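Local coordinates for protein 3-methyladenine DNA glycosylase (Helicobacter pylori, PDB 1PU6) that excises alkylated bases such as 3-methyladenine from DNA as a helix-hairpin-helix glycosylase of base excision repair, at residues Ser4-Ile7 / Leu8-Leu11; Phe174-Gly177 / Val178-Leu182. All coordinates share one frame; numbering follows the deposited sequence.

Contact 1: residues Ser4-Ile7 / Leu8-Leu11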
loop_
_atom_site.group_PDB
_atom_site.type_symbol
_atom_site.label_atom_id
_atom_site.label_comp_id
_atom_site.label_asym_id
_atom_site.label_seq_id
_atom_site.Cartn_x
_atom_site.Cartn_y
_atom_site.Cartn_z
ATOM N N SER A 4 -11.706 -16.624 -3.014
ATOM C CA SER A 4 -11.493 -15.196 -3.202
ATOM C C SER A 4 -11.933 -14.771 -4.587
ATOM O O SER A 4 -12.177 -13.591 -4.792
ATOM C CB SER A 4 -10.039 -14.814 -2.957
ATOM O OG SER A 4 -9.193 -15.303 -3.990
ATOM N N PHE A 5 -12.010 -15.713 -5.536
ATOM C CA PHE A 5 -12.492 -15.331 -6.863
ATOM C C PHE A 5 -13.977 -15.008 -6.816
ATOM O O PHE A 5 -14.435 -14.044 -7.441
ATOM C CB PHE A 5 -12.191 -16.422 -7.923
ATOM C CG PHE A 5 -12.694 -16.071 -9.289
ATOM C CD1 PHE A 5 -13.627 -16.882 -9.928
ATOM C CD2 PHE A 5 -12.282 -14.895 -9.914
ATOM C CE1 PHE A 5 -14.120 -16.522 -11.230
ATOM C CE2 PHE A 5 -12.767 -14.539 -11.174
ATOM C CZ PHE A 5 -13.668 -15.345 -11.825
ATOM N N GLU A 6 -14.731 -15.766 -6.020
ATOM C CA GLU A 6 -16.152 -15.404 -5.771
ATOM C C GLU A 6 -16.348 -14.023 -5.121
ATOM O O GLU A 6 -17.261 -13.259 -5.537
ATOM C CB GLU A 6 -16.892 -16.494 -5.014
ATOM C CG GLU A 6 -16.809 -17.859 -5.703
ATOM C CD GLU A 6 -17.573 -17.899 -7.022
ATOM O OE1 GLU A 6 -17.120 -18.627 -7.936
ATOM O OE2 GLU A 6 -18.625 -17.202 -7.158
ATOM N N ILE A 7 -15.471 -13.697 -4.166
ATOM C CA ILE A 7 -15.515 -12.415 -3.470
ATOM C C ILE A 7 -15.168 -11.304 -4.477
ATOM O O ILE A 7 -15.844 -10.269 -4.493
ATOM C CB ILE A 7 -14.537 -12.409 -2.260
ATOM C CG1 ILE A 7 -15.031 -13.408 -1.194
ATOM C CG2 ILE A 7 -14.366 -10.984 -1.665
ATOM C CD1 ILE A 7 -14.046 -13.651 -0.074
ATOM N N LEU A 8 -14.114 -11.515 -5.287
ATOM C CA LEU A 8 -13.729 -10.528 -6.309
ATOM C C LEU A 8 -14.912 -10.226 -7.246
ATOM O O LEU A 8 -15.247 -9.038 -7.485
ATOM C CB LEU A 8 -12.518 -10.985 -7.118
ATOM C CG LEU A 8 -12.118 -10.043 -8.278
ATOM C CD1 LEU A 8 -11.833 -8.582 -7.806
ATOM C CD2 LEU A 8 -10.863 -10.576 -9.024
ATOM N N LYS A 9 -15.563 -11.270 -7.771
ATOM C CA LYS A 9 -16.729 -11.019 -8.631
ATOM C C LYS A 9 -17.829 -10.207 -7.908
ATOM O O LYS A 9 -18.429 -9.264 -8.492
ATOM C CB LYS A 9 -17.300 -12.371 -9.142
ATOM C CG LYS A 9 -16.414 -13.052 -10.170
ATOM C CD LYS A 9 -17.069 -14.286 -10.813
ATOM C CE LYS A 9 -17.139 -15.422 -9.807
ATOM N NZ LYS A 9 -17.845 -16.644 -10.301
ATOM N N ALA A 10 -18.130 -10.579 -6.661
ATOM C CA ALA A 10 -19.178 -9.876 -5.898
ATOM C C ALA A 10 -18.847 -8.407 -5.679
ATOM O O ALA A 10 -19.707 -7.510 -5.884
ATOM C CB ALA A 10 -19.408 -10.580 -4.544
ATOM N N LEU A 11 -17.609 -8.130 -5.317
ATOM C CA LEU A 11 -17.229 -6.745 -5.065
ATOM C C LEU A 11 -17.179 -5.948 -6.381
ATOM O O LEU A 11 -17.603 -4.748 -6.436
ATOM C CB LEU A 11 -15.881 -6.687 -4.342
ATOM C CG LEU A 11 -15.904 -7.149 -2.860
ATOM C CD1 LEU A 11 -14.482 -7.232 -2.304
ATOM C CD2 LEU A 11 -16.767 -6.185 -1.996
#

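Contact 2: residues Phe174-Gly177 / Val178-Leu182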
loop_
_atom_site.group_PDB
_atom_site.type_symbol
_atom_site.label_atom_id
_atom_site.label_comp_id
_atom_site.label_asym_id
_atom_site.label_seq_id
_atom_site.Cartn_x
_atom_site.Cartn_y
_atom_site.Cartn_z
ATOM N N PHE A 174 -6.462 -14.906 -0.188
ATOM C CA PHE A 174 -6.908 -13.920 -1.214
ATOM C C PHE A 174 -6.195 -14.115 -2.570
ATOM O O PHE A 174 -6.844 -14.114 -3.634
ATOM C CB PHE A 174 -6.801 -12.494 -0.678
ATOM C CG PHE A 174 -8.018 -12.062 0.110
ATOM C CD1 PHE A 174 -9.212 -11.737 -0.546
ATOM C CD2 PHE A 174 -7.989 -11.998 1.525
ATOM C CE1 PHE A 174 -10.374 -11.365 0.176
ATOM C CE2 PHE A 174 -9.128 -11.604 2.278
ATOM C CZ PHE A 174 -10.332 -11.293 1.600
ATOM N N GLU A 175 -4.895 -14.401 -2.537
ATOM C CA GLU A 175 -4.139 -14.602 -3.794
ATOM C C GLU A 175 -4.533 -15.876 -4.527
ATOM O O GLU A 175 -4.679 -15.872 -5.765
ATOM C CB GLU A 175 -2.609 -14.604 -3.547
ATOM C CG GLU A 175 -2.115 -13.195 -3.208
ATOM C CD GLU A 175 -0.623 -13.121 -2.856
ATOM O OE1 GLU A 175 -0.103 -12.002 -2.529
ATOM O OE2 GLU A 175 0.044 -14.180 -2.921
ATOM N N LYS A 176 -4.605 -16.983 -3.791
ATOM C CA LYS A 176 -4.752 -18.271 -4.474
ATOM C C LYS A 176 -6.071 -18.428 -5.266
ATOM O O LYS A 176 -6.087 -19.083 -6.316
ATOM C CB LYS A 176 -4.524 -19.433 -3.494
ATOM C CG LYS A 176 -5.674 -19.796 -2.587
ATOM C CD LYS A 176 -5.146 -20.703 -1.422
ATOM C CE LYS A 176 -6.102 -21.812 -1.000
ATOM N NZ LYS A 176 -6.407 -22.777 -2.116
ATOM N N GLY A 177 -7.163 -17.837 -4.777
ATOM C CA GLY A 177 -8.427 -17.912 -5.509
ATOM C C GLY A 177 -8.305 -17.223 -6.870
ATOM O O GLY A 177 -8.867 -17.679 -7.852
ATOM N N VAL A 178 -7.553 -16.123 -6.921
ATOM C CA VAL A 178 -7.321 -15.437 -8.196
ATOM C C VAL A 178 -6.391 -16.316 -9.090
ATOM O O VAL A 178 -6.658 -16.532 -10.294
ATOM C CB VAL A 178 -6.737 -14.026 -7.969
ATOM C CG1 VAL A 178 -6.417 -13.352 -9.321
ATOM C CG2 VAL A 178 -7.723 -13.156 -7.162
ATOM N N GLN A 179 -5.289 -16.803 -8.524
ATOM C CA GLN A 179 -4.349 -17.652 -9.300
ATOM C C GLN A 179 -5.033 -18.874 -9.912
ATOM O O GLN A 179 -4.758 -19.283 -11.068
ATOM C CB GLN A 179 -3.199 -18.140 -8.408
ATOM C CG GLN A 179 -2.286 -17.020 -7.889
ATOM C CD GLN A 179 -1.358 -17.488 -6.699
ATOM O OE1 GLN A 179 -0.513 -16.734 -6.247
ATOM N NE2 GLN A 179 -1.522 -18.749 -6.239
ATOM N N GLU A 180 -5.894 -19.503 -9.136
ATOM C CA GLU A 180 -6.587 -20.721 -9.576
ATOM C C GLU A 180 -7.621 -20.452 -10.682
ATOM O O GLU A 180 -8.096 -21.395 -11.337
ATOM C CB GLU A 180 -7.251 -21.380 -8.345
ATOM C CG GLU A 180 -6.243 -22.081 -7.417
ATOM C CD GLU A 180 -6.726 -22.312 -5.982
ATOM O OE1 GLU A 180 -5.857 -22.658 -5.134
ATOM O OE2 GLU A 180 -7.938 -22.134 -5.682
ATOM N N ASN A 181 -7.961 -19.178 -10.883
ATOM C CA ASN A 181 -8.987 -18.738 -11.806
ATOM C C ASN A 181 -8.444 -17.567 -12.656
ATOM O O ASN A 181 -9.166 -16.611 -12.967
ATOM C CB ASN A 181 -10.221 -18.254 -11.027
ATOM C CG ASN A 181 -10.940 -19.361 -10.327
ATOM O OD1 ASN A 181 -11.649 -20.162 -10.991
ATOM N ND2 ASN A 181 -10.786 -19.461 -9.009
ATOM N N LEU A 182 -7.178 -17.656 -13.028
ATOM C CA LEU A 182 -6.491 -16.503 -13.527
ATOM C C LEU A 182 -7.111 -15.974 -14.842
ATOM O O LEU A 182 -7.325 -14.752 -14.985
ATOM C CB LEU A 182 -5.012 -16.814 -13.722
ATOM C CG LEU A 182 -4.153 -15.637 -14.198
ATOM C CD1 LEU A 182 -4.206 -14.496 -13.221
ATOM C CD2 LEU A 182 -2.718 -16.172 -14.420
#

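Contact 1: residues Ser4-Ile7 / Leu8-Leu11
The backbones of Ser4-Ile7 and Leu8-Leu11 join without a break as successive turns of one alpha-helix. It is the N-terminal helix, 4-12, of this helix-hairpin-helix glycosylase. Four i to i+4 bonds hold the two segments together. The N-H of Leu8 meets the O of Ser4, Lys9 that of Phe5, Ala10 that of Glu6 and Leu11 that of Ile7. The Lys9 N to Phe5 O bond is 3.0 Å long.

Lys9 carries most of the side-chain contact, because its chain serves two residues of the preceding turn. Its methylenes cross one face of the Phe5 ring. Lys9 CG makes a CH-pi contact, 4.2 Å from the ring centroid and displaced toward the rim. Further along, Lys9 CE comes to 3.5 Å from Phe5 CE1. The phenyl group stands there because Phe5 CG is anti to the backbone N (chi1 179°). The Lys9 chain then bends at chi3 (-71°), which brings its ammonium to the carboxylate of Glu6. Glu6 is itself bent at chi2, and the two side chains run alongside each other. Their salt bridge measures 3.2 Å from Lys9 NZ to Glu6 OE1, with the nitrogen lying above the carboxylate plane. A weak second bond runs from Lys9 NZ to Glu6 OE2 at 3.3 Å. This charged pair lies on the exposed side of the helix.

Ile7, Leu8 and Leu11 face the protein. Leu8 packs on Leu198 and Phe202 of helix 195-203. Ile7 and Leu11 both touch Phe156 of helix 151-159 as well as Phe202. Within the helix these two side chains lie side by side, with Ile7 CG2 3.8 Å from Leu11 CD1.

Contact 2: residues Phe174-Gly177 / Val178-Leu182
The C-terminal end of helix 167-179 and the turn that follows it form this contact, where Phe174-Gly177 meets Val178-Asn181. Asn181 closes the turn with its side-chain amide. Its ND2 donates to the backbone O of Gly177 at 2.9 Å. The bond is close to straight, 168° at the hydrogen, and lies in the carbonyl plane of Gly177. That oxygen is only 6° out of the Asn181 amide plane, so the flat amide is well aligned for the bond. Asn181 CG is anti to its own carbonyl carbon (chi1 -69°), which turns the amide back toward the last turn of the helix.

The backbone still follows helical pairing just before this point. Gln179 N bonds to Glu175 O, and Glu180 N to Lys176 O. Asn181 N instead reaches Val178 O, a tighter i to i+3 step. In this HhH-GPD fold the turn leads directly into helix 182-187, and Asn181 occupies the N-cap position of that helix.

Lys176 and Glu180 lie alongside each other on the outer side. Their salt bridge is 3.1 Å from Lys176 NZ to Glu180 OE1, which uses its syn lone pair. Bends at chi3 and chi4 bring the lysine nitrogen there. Glu180 CG also lies against the backbone, 3.2 Å from Lys176 O. Gln179 CG rests 3.4 Å from Glu175 O. Glu175 directs its carboxylate away from this turn, where OE1 accepts a bond from Met147 N. Val178 faces inward onto Leu195, Tyr199 and Phe202 of helix 195-203. Across the contact, Val178 CG2 sits 3.8 Å from Phe174 O.

Contact 1 lies on helix 4-12; contact 2 lies on helix 167-179 and the turn after it. Their centres are about 10 Å apart. They touch directly. Ser4 OG is 2.7 Å from Phe174 O, a probable hydrogen bond, and also packs against Gly177 CA. Phe5 CB meets Asn181 ND2 at 3.5 Å. Contact 1 is the more buried, and contact 2 is only partly so. Both helices pack on Phe202 of helix 195-203 and on helix 151-159. Each has one lysine-glutamate pair, three residues apart in 4-11 and four apart in 174-182. Contact 1 adds a lysine-aromatic contact within its helix, while contact 2 uses a side-chain amide where its helix gives way to a turn.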